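Local coordinates for protein pseudopilin EpsI (Vibrio vulnificus, PDB 2RET) that probably serves as a minor pseudopilin of the type II secretion pseudopilus, helping export proteases and toxins from the periplasm, and pairs here through its periplasmic domain with EpsJ, at residues L11-F16 with Q47-K52; A21-A26 with G40-A45; A54-T59 with A65-V70. The protein carries 2 engineered substitutions. All blocks are in the same frame, centred on the assembly; numbering follows the deposited sequence. Where two conformers were deposited one is given.

Interaction 1: L11-F16 with Q47-K52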
loop_
_atom_site.group_PDB
_atom_site.type_symbol
_atom_site.label_atom_id
_atom_site.label_comp_id
_atom_site.label_asym_id
_atom_site.label_seq_id
_atom_site.Cartn_x
_atom_site.Cartn_y
_atom_site.Cartn_z
ATOM N N LEU A 11 -12.958 29.510 23.358
ATOM C CA LEU A 11 -12.318 29.065 22.116
ATOM C C LEU A 11 -10.827 28.869 22.283
ATOM O O LEU A 11 -10.267 27.866 21.785
ATOM C CB LEU A 11 -12.612 30.040 20.978
ATOM C CG LEU A 11 -14.074 29.944 20.504
ATOM C CD1 LEU A 11 -14.527 31.116 19.606
ATOM C CD2 LEU A 11 -14.308 28.573 19.800
ATOM N N GLU A 12 -10.178 29.785 23.012
ATOM C CA GLU A 12 -8.784 29.575 23.394
ATOM C C GLU A 12 -8.574 28.254 24.125
ATOM O O GLU A 12 -7.741 27.466 23.711
ATOM C CB GLU A 12 -8.243 30.710 24.268
ATOM C CG GLU A 12 -7.973 31.968 23.495
ATOM C CD GLU A 12 -7.787 33.184 24.371
ATOM O OE1 GLU A 12 -7.781 33.055 25.624
ATOM O OE2 GLU A 12 -7.626 34.281 23.800
ATOM N N GLN A 13 -9.306 28.051 25.227
ATOM C CA GLN A 13 -9.217 26.824 26.024
ATOM C C GLN A 13 -9.361 25.554 25.174
ATOM O O GLN A 13 -8.607 24.614 25.330
ATOM C CB GLN A 13 -10.299 26.785 27.125
ATOM C CG GLN A 13 -10.154 27.838 28.234
ATOM C CD GLN A 13 -8.879 27.662 29.075
ATOM O OE1 GLN A 13 -7.856 28.296 28.810
ATOM N NE2 GLN A 13 -8.954 26.813 30.104
ATOM N N LYS A 14 -10.336 25.555 24.277
ATOM C CA LYS A 14 -10.623 24.414 23.404
ATOM C C LYS A 14 -9.461 24.072 22.410
ATOM O O LYS A 14 -9.079 22.926 22.224
ATOM C CB LYS A 14 -11.908 24.714 22.636
ATOM C CG LYS A 14 -12.688 23.517 22.243
ATOM C CD LYS A 14 -14.106 23.901 21.778
ATOM C CE LYS A 14 -14.118 24.312 20.297
ATOM N NZ LYS A 14 -14.274 23.118 19.367
HETATM N N MSE A 15 -8.904 25.103 21.808
HETATM C CA MSE A 15 -7.848 24.968 20.853
HETATM C C MSE A 15 -6.536 24.540 21.520
HETATM O O MSE A 15 -5.847 23.658 21.032
HETATM C CB MSE A 15 -7.664 26.315 20.154
HETATM C CG MSE A 15 -6.569 26.331 19.122
HETATM SE SE MSE A 15 -6.519 28.020 18.154
HETATM C CE MSE A 15 -8.340 28.739 18.475
ATOM N N PHE A 16 -6.211 25.166 22.625
ATOM C CA PHE A 16 -5.004 24.841 23.335
ATOM C C PHE A 16 -5.047 23.483 24.034
ATOM O O PHE A 16 -4.051 22.769 23.966
ATOM C CB PHE A 16 -4.636 25.943 24.313
ATOM C CG PHE A 16 -4.387 27.282 23.654
ATOM C CD1 PHE A 16 -3.733 27.376 22.428
ATOM C CD2 PHE A 16 -4.785 28.461 24.282
ATOM C CE1 PHE A 16 -3.519 28.600 21.837
ATOM C CE2 PHE A 16 -4.550 29.691 23.696
ATOM C CZ PHE A 16 -3.924 29.769 22.484
ATOM N N GLN A 47 -0.355 28.306 30.284
ATOM C CA GLN A 47 -1.234 27.578 31.157
ATOM C C GLN A 47 -0.739 26.132 31.346
ATOM O O GLN A 47 -0.315 25.463 30.380
ATOM C CB GLN A 47 -2.625 27.588 30.498
ATOM C CG GLN A 47 -3.693 27.068 31.397
ATOM C CD GLN A 47 -5.060 27.255 30.868
ATOM O OE1 GLN A 47 -5.279 28.044 29.936
ATOM N NE2 GLN A 47 -6.028 26.555 31.486
ATOM N N THR A 48 -0.840 25.634 32.576
ATOM C CA THR A 48 -0.599 24.220 32.853
ATOM C C THR A 48 -1.830 23.406 32.545
ATOM O O THR A 48 -2.892 23.661 33.107
ATOM C CB THR A 48 -0.224 23.954 34.330
ATOM O OG1 THR A 48 0.804 24.849 34.680
ATOM C CG2 THR A 48 0.305 22.540 34.514
ATOM N N TRP A 49 -1.670 22.416 31.668
ATOM C CA TRP A 49 -2.714 21.473 31.335
ATOM C C TRP A 49 -2.443 20.065 31.875
ATOM O O TRP A 49 -1.330 19.591 31.839
ATOM C CB TRP A 49 -2.860 21.398 29.825
ATOM C CG TRP A 49 -3.117 22.692 29.180
ATOM C CD1 TRP A 49 -2.195 23.533 28.662
ATOM C CD2 TRP A 49 -4.387 23.298 28.945
ATOM N NE1 TRP A 49 -2.801 24.630 28.136
ATOM C CE2 TRP A 49 -4.147 24.525 28.308
ATOM C CE3 TRP A 49 -5.688 22.957 29.280
ATOM C CZ2 TRP A 49 -5.154 25.384 27.935
ATOM C CZ3 TRP A 49 -6.706 23.835 28.922
ATOM C CH2 TRP A 49 -6.428 25.018 28.234
ATOM N N TYR A 50 -3.487 19.386 32.325
ATOM C CA TYR A 50 -3.355 18.079 32.950
ATOM C C TYR A 50 -3.926 16.995 32.033
ATOM O O TYR A 50 -5.136 16.909 31.838
ATOM C CB TYR A 50 -4.040 18.062 34.306
ATOM C CG TYR A 50 -3.422 19.044 35.266
ATOM C CD1 TYR A 50 -2.474 18.641 36.196
ATOM C CD2 TYR A 50 -3.769 20.390 35.223
ATOM C CE1 TYR A 50 -1.889 19.569 37.061
ATOM C CE2 TYR A 50 -3.197 21.314 36.078
ATOM C CZ TYR A 50 -2.271 20.904 36.989
ATOM O OH TYR A 50 -1.728 21.837 37.824
ATOM N N TRP A 51 -3.037 16.167 31.485
ATOM C CA TRP A 51 -3.436 15.151 30.567
ATOM C C TRP A 51 -3.489 13.788 31.239
ATOM O O TRP A 51 -2.849 13.532 32.238
ATOM C CB TRP A 51 -2.554 15.145 29.307
ATOM C CG TRP A 51 -1.102 14.918 29.570
ATOM C CD1 TRP A 51 -0.151 15.878 29.696
ATOM C CD2 TRP A 51 -0.431 13.656 29.755
ATOM N NE1 TRP A 51 1.066 15.310 29.945
ATOM C CE2 TRP A 51 0.933 13.946 29.990
ATOM C CE3 TRP A 51 -0.849 12.311 29.750
ATOM C CZ2 TRP A 51 1.903 12.940 30.205
ATOM C CZ3 TRP A 51 0.117 11.302 29.988
ATOM C CH2 TRP A 51 1.474 11.635 30.208
ATOM N N LYS A 52 -4.285 12.919 30.653
ATOM C CA LYS A 52 -4.419 11.554 31.098
ATOM C C LYS A 52 -4.578 10.690 29.858
ATOM O O LYS A 52 -5.387 10.998 28.982
ATOM C CB LYS A 52 -5.674 11.395 31.959
ATOM C CG LYS A 52 -5.462 11.570 33.403
ATOM C CD LYS A 52 -6.783 11.609 34.171
ATOM C CE LYS A 52 -6.646 12.541 35.394
ATOM N NZ LYS A 52 -7.953 12.757 36.086
#
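Trp49 meets Phe16 and Gln13 of helix 8-30 with the benzene end of its indole, while NE1 of the same ring is hydrogen-bonded to the carbonyl oxygen of Leu44. The bond helps to fix the rotation of the indole. CZ2 of Trp49 lies 3.7 Å from CB of Phe16, an apolar contact made by the first carbon of the side chain while the phenyl ring leads away. That ring packs on Leu44 and meets Tyr158 of the EpsJ chain edge-to-face. Gln13 bends at chi2 (-64°) and brings its amide to the far end of the indole, with CD 3.7 Å from CH2 of Trp49. The amide and ring planes are 32° apart. Gln47 comes from the strand with an extended chain. Its CD sits 3.5 Å above one face of the Trp49 ring, toward the rim. The amides of Gln13 and Gln47 meet nearly coplanar, and the two side chains cross at about a right angle. The assignment of O and N in both amides is doubtful. The buried indole fills the space between helix and sheet, where it also touches Ala17 and Val20 of the helix and Val70 of strand 63-71.

Interaction 2: A21-A26 with G40-A45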
loop_
_atom_site.group_PDB
_atom_site.type_symbol
_atom_site.label_atom_id
_atom_site.label_comp_id
_atom_site.label_asym_id
_atom_site.label_seq_id
_atom_site.Cartn_x
_atom_site.Cartn_y
_atom_site.Cartn_z
ATOM N N ALA A 21 -3.679 17.497 23.667
ATOM C CA ALA A 21 -4.214 16.168 23.390
ATOM C C ALA A 21 -3.458 15.515 22.215
ATOM O O ALA A 21 -3.058 14.376 22.299
ATOM C CB ALA A 21 -5.731 16.229 23.104
ATOM N N ASP A 22 -3.264 16.276 21.146
ATOM C CA ASP A 22 -2.484 15.843 20.003
ATOM C C ASP A 22 -1.040 15.517 20.350
ATOM O O ASP A 22 -0.499 14.554 19.833
ATOM C CB ASP A 22 -2.531 16.864 18.868
ATOM C CG ASP A 22 -3.831 16.804 18.057
ATOM O OD1 ASP A 22 -4.608 15.812 18.193
ATOM O OD2 ASP A 22 -4.101 17.772 17.288
ATOM N N ASN A 23 -0.417 16.334 21.185
ATOM C CA ASN A 23 0.971 16.108 21.597
ATOM C C ASN A 23 1.093 14.838 22.403
ATOM O O ASN A 23 2.050 14.085 22.235
ATOM C CB ASN A 23 1.534 17.305 22.395
ATOM C CG ASN A 23 1.693 18.587 21.527
ATOM O OD1 ASN A 23 1.722 18.519 20.299
ATOM N ND2 ASN A 23 1.801 19.739 22.177
ATOM N N GLN A 24 0.124 14.582 23.270
ATOM C CA GLN A 24 0.163 13.365 24.057
ATOM C C GLN A 24 -0.251 12.102 23.271
ATOM O O GLN A 24 0.300 11.052 23.555
ATOM C CB GLN A 24 -0.584 13.527 25.371
ATOM C CG GLN A 24 -0.021 14.663 26.236
ATOM C CD GLN A 24 1.443 14.516 26.528
ATOM O OE1 GLN A 24 1.923 13.414 26.757
ATOM N NE2 GLN A 24 2.175 15.631 26.520
HETATM N N MSE A 25 -1.167 12.206 22.285
HETATM C CA MSE A 25 -1.467 11.080 21.384
HETATM C C MSE A 25 -0.204 10.636 20.654
HETATM O O MSE A 25 0.058 9.457 20.539
HETATM C CB MSE A 25 -2.542 11.421 20.330
HETATM C CG MSE A 25 -2.533 10.450 19.107
HETATM SE SE MSE A 25 -3.893 10.751 17.735
HETATM C CE MSE A 25 -3.645 12.696 17.441
ATOM N N ALA A 26 0.553 11.615 20.153
ATOM C CA ALA A 26 1.803 11.375 19.450
ATOM C C ALA A 26 2.804 10.599 20.328
ATOM O O ALA A 26 3.383 9.616 19.895
ATOM C CB ALA A 26 2.388 12.698 18.963
ATOM N N GLY A 40 0.066 13.353 33.267
ATOM C CA GLY A 40 1.030 14.410 33.533
ATOM C C GLY A 40 0.486 15.797 33.210
ATOM O O GLY A 40 -0.731 16.006 33.087
ATOM N N GLU A 41 1.439 16.700 33.015
ATOM C CA GLU A 41 1.230 18.115 32.826
ATOM C C GLU A 41 1.991 18.611 31.618
ATOM O O GLU A 41 3.088 18.198 31.377
ATOM C CB GLU A 41 1.789 18.901 33.992
ATOM C CG GLU A 41 1.181 18.589 35.277
ATOM C CD GLU A 41 1.802 19.376 36.391
ATOM O OE1 GLU A 41 2.764 20.139 36.142
ATOM O OE2 GLU A 41 1.306 19.241 37.518
ATOM N N GLU A 42 1.405 19.549 30.909
ATOM C CA GLU A 42 2.053 20.237 29.854
ATOM C C GLU A 42 1.720 21.720 29.996
ATOM O O GLU A 42 0.554 22.100 30.135
ATOM C CB GLU A 42 1.564 19.685 28.503
ATOM C CG GLU A 42 2.179 20.380 27.288
ATOM C CD GLU A 42 1.959 19.605 25.968
ATOM O OE1 GLU A 42 1.567 18.420 26.026
ATOM O OE2 GLU A 42 2.191 20.182 24.879
ATOM N N GLU A 43 2.744 22.544 29.888
ATOM C CA GLU A 43 2.605 23.963 29.783
ATOM C C GLU A 43 2.432 24.349 28.307
ATOM O O GLU A 43 3.249 23.997 27.460
ATOM C CB GLU A 43 3.871 24.594 30.345
ATOM C CG GLU A 43 3.849 26.080 30.378
ATOM C CD GLU A 43 3.233 26.623 31.626
ATOM O OE1 GLU A 43 2.627 25.834 32.399
ATOM O OE2 GLU A 43 3.377 27.858 31.819
ATOM N N LEU A 44 1.389 25.114 28.007
ATOM C CA LEU A 44 1.115 25.561 26.659
ATOM C C LEU A 44 0.289 26.816 26.752
ATOM O O LEU A 44 -0.713 26.820 27.477
ATOM C CB LEU A 44 0.367 24.480 25.856
ATOM C CG LEU A 44 0.248 24.630 24.331
ATOM C CD1 LEU A 44 0.437 23.303 23.577
ATOM C CD2 LEU A 44 -1.032 25.250 23.953
ATOM N N ALA A 45 0.707 27.854 25.998
ATOM C CA ALA A 45 0.115 29.179 26.025
ATOM C C ALA A 45 0.007 29.748 27.424
ATOM O O ALA A 45 -0.970 30.378 27.734
ATOM C CB ALA A 45 -1.261 29.192 25.348
#
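The long helix 8-30 packs against the sheet in the usual pilin manner, and here Asn23 and Gln24 tie it to Glu42 on strand 38-44, an outermost strand within this chain. Glu42 has CG anti to its backbone nitrogen (chi1 179°) and stays extended beyond it, so the carboxylate is carried straight across to the helix. There the two oxygens take one amide each. Asn23 ND2 donates to Glu42 OE2 at 2.8 Å with an N-H...O angle of 160°. This bond uses the syn lone pair, and the amide and carboxylate are nearly coplanar. Gln24 NE2 donates to Glu42 OE1 at 2.9 Å. It arrives on the anti side, 30° out of the carboxylate plane, and its amide stands steeply to the carboxylate. Leu44 CD1 also approaches Asn23 ND2, at 4.1 Å. The Asn23 amide is shared with the EpsJ chain: ND2 also bonds to Ala162 O, and OD1 accepts from Arg163 NH2 and Thr164 N. Glu42 therefore probably helps to position Asn23 at the EpsJ interface. Two neutral amide donors hold the carboxylate across the helix-sheet boundary, one on each oxygen, which probably suits an ionised glutamate and fixes its rotation.

Interaction 3: A54-T59 with A65-V70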
loop_
_atom_site.group_PDB
_atom_site.type_symbol
_atom_site.label_atom_id
_atom_site.label_comp_id
_atom_site.label_asym_id
_atom_site.label_seq_id
_atom_site.Cartn_x
_atom_site.Cartn_y
_atom_site.Cartn_z
ATOM N N ALA A 54 -5.711 6.815 28.983
ATOM C CA ALA A 54 -6.469 5.677 29.507
ATOM C C ALA A 54 -6.765 4.637 28.404
ATOM O O ALA A 54 -7.538 4.938 27.497
ATOM C CB ALA A 54 -7.803 6.166 30.085
ATOM N N PRO A 55 -6.204 3.409 28.506
ATOM C CA PRO A 55 -6.610 2.286 27.638
ATOM C C PRO A 55 -8.094 1.995 27.718
ATOM O O PRO A 55 -8.712 2.188 28.751
ATOM C CB PRO A 55 -5.798 1.100 28.170
ATOM C CG PRO A 55 -4.632 1.733 28.856
ATOM C CD PRO A 55 -5.125 3.005 29.429
ATOM N N VAL A 56 -8.647 1.583 26.592
ATOM C CA VAL A 56 -10.064 1.376 26.435
ATOM C C VAL A 56 -10.251 -0.074 26.103
ATOM O O VAL A 56 -9.637 -0.564 25.143
ATOM C CB VAL A 56 -10.631 2.204 25.260
ATOM C CG1 VAL A 56 -12.069 1.845 25.008
ATOM C CG2 VAL A 56 -10.491 3.689 25.532
ATOM N N ALA A 57 -11.099 -0.746 26.889
ATOM C CA ALA A 57 -11.466 -2.139 26.639
ATOM C C ALA A 57 -12.121 -2.277 25.270
ATOM O O ALA A 57 -12.944 -1.439 24.870
ATOM C CB ALA A 57 -12.407 -2.669 27.746
ATOM N N THR A 58 -11.732 -3.322 24.551
ATOM C CA THR A 58 -12.264 -3.579 23.223
ATOM C C THR A 58 -12.891 -4.993 23.176
ATOM O O THR A 58 -12.599 -5.854 24.016
ATOM C CB THR A 58 -11.176 -3.376 22.124
ATOM O OG1 THR A 58 -10.338 -4.535 22.043
ATOM C CG2 THR A 58 -10.313 -2.157 22.411
ATOM N N THR A 59 -13.778 -5.202 22.210
ATOM C CA THR A 59 -14.463 -6.485 22.029
ATOM C C THR A 59 -13.951 -7.174 20.763
ATOM O O THR A 59 -14.704 -7.844 20.053
ATOM C CB THR A 59 -15.998 -6.287 21.956
ATOM O OG1 THR A 59 -16.423 -5.484 23.062
ATOM C CG2 THR A 59 -16.759 -7.641 21.975
ATOM N N ALA A 65 -7.327 0.508 21.855
ATOM C CA ALA A 65 -7.822 1.869 21.885
ATOM C C ALA A 65 -7.304 2.544 23.152
ATOM O O ALA A 65 -7.037 1.894 24.139
ATOM C CB ALA A 65 -9.349 1.896 21.843
ATOM N N PHE A 66 -7.140 3.852 23.084
ATOM C CA PHE A 66 -6.849 4.648 24.261
ATOM C C PHE A 66 -7.528 5.977 24.089
ATOM O O PHE A 66 -7.849 6.415 22.954
ATOM C CB PHE A 66 -5.342 4.832 24.502
ATOM C CG PHE A 66 -4.603 5.460 23.351
ATOM C CD1 PHE A 66 -4.216 4.684 22.250
ATOM C CD2 PHE A 66 -4.270 6.814 23.366
ATOM C CE1 PHE A 66 -3.539 5.251 21.185
ATOM C CE2 PHE A 66 -3.580 7.400 22.299
ATOM C CZ PHE A 66 -3.216 6.603 21.207
ATOM N N ASP A 67 -7.770 6.592 25.238
ATOM C CA ASP A 67 -8.297 7.947 25.336
ATOM C C ASP A 67 -7.208 8.822 25.891
ATOM O O ASP A 67 -6.480 8.425 26.801
ATOM C CB ASP A 67 -9.485 8.008 26.274
ATOM C CG ASP A 67 -10.761 7.516 25.636
ATOM O OD1 ASP A 67 -10.935 7.703 24.404
ATOM O OD2 ASP A 67 -11.616 6.981 26.376
ATOM N N VAL A 68 -7.081 9.993 25.295
ATOM C CA VAL A 68 -6.274 11.087 25.800
ATOM C C VAL A 68 -7.281 12.193 26.176
ATOM O O VAL A 68 -8.070 12.649 25.333
ATOM C CB VAL A 68 -5.293 11.629 24.748
ATOM C CG1 VAL A 68 -4.441 12.798 25.340
ATOM C CG2 VAL A 68 -4.366 10.500 24.205
ATOM N N SER A 69 -7.277 12.577 27.449
ATOM C CA SER A 69 -8.133 13.647 27.948
ATOM C C SER A 69 -7.255 14.725 28.571
ATOM O O SER A 69 -6.216 14.417 29.131
ATOM C CB SER A 69 -9.155 13.100 28.945
ATOM O OG SER A 69 -8.521 12.430 29.996
ATOM N N VAL A 70 -7.664 15.984 28.420
ATOM C CA VAL A 70 -6.933 17.169 28.895
ATOM C C VAL A 70 -7.924 18.073 29.654
ATOM O O VAL A 70 -9.043 18.344 29.214
ATOM C CB VAL A 70 -6.182 17.914 27.749
ATOM C CG1 VAL A 70 -5.379 19.137 28.275
ATOM C CG2 VAL A 70 -5.234 16.949 26.980
HETATM O O HOH W 1 -7.093 -1.093 24.296
#
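Residues 54-56 run antiparallel to strand 65-70, with the short axes 144° apart and 4.2 Å from each other at closest approach. Ala54 and Asp67 form a hydrogen-bonded pair: Ala54 N donates to Asp67 O at 2.8 Å, and Asp67 N donates to Ala54 O at 2.8 Å. The first of these lies in the carbonyl plane, while in the second the donor sits above it. Pro55 stands opposite Phe66 in a non-hydrogen-bonded pair, where the missing N-H of the proline costs this ladder nothing. CA-H...O contacts from Pro55 to Ala65 O and from Phe66 to Ala54 O flank that pair. Val56 N donates to Ala65 O at 3.0 Å, from a position above the carbonyl plane, 51° out of it. A water also joins the strands, donating to Val56 O at 2.7 Å and accepting from Ala65 N at 2.9 Å.

Val56, Ala65 and Asp67 share one face of the sheet. Val56 CB rests 3.7 Å from Ala65 CB. With CG2 anti to the carbonyl carbon, Val56 turns that methyl to Asp67, 3.6 Å from OD2. The polar end of Asp67 is engaged elsewhere, in a salt bridge from OD2 to Arg83 of strand 80-87. Thr58 lays CG2 beside Ala65, while its OG1 bonds to Gln60 O within the turn.

This is the loop end of the hairpin formed by strands 47-56 and 63-71. Strand 80-87 lies along the other edge of 63-71, bonded to Phe66 and Val68. The Phe66 ring drops to the opposite face, against Val28 and Met29 of helix 8-30 and Leu35 of the loop that follows it.

Helix 8-30 comes first and supplies the opening segment of two contacts, 11-16 and then 21-26. The chain next enters strand 38-44, where 40-45 closes interaction 2 as the inner loop. After a short turn, 47-52 closes interaction 1 around it, so the second lies wholly within the first. Interaction 3 follows in series: strand 47-56 runs on into 54-59, turns, and pairs with 65-70. The first two contacts fasten the helix to neighbouring strands of one antiparallel sheet, while the third is strand pairing within that sheet. Val68 and Val70 also pack under Ala21 and Gln24, linking interactions 2 and 3.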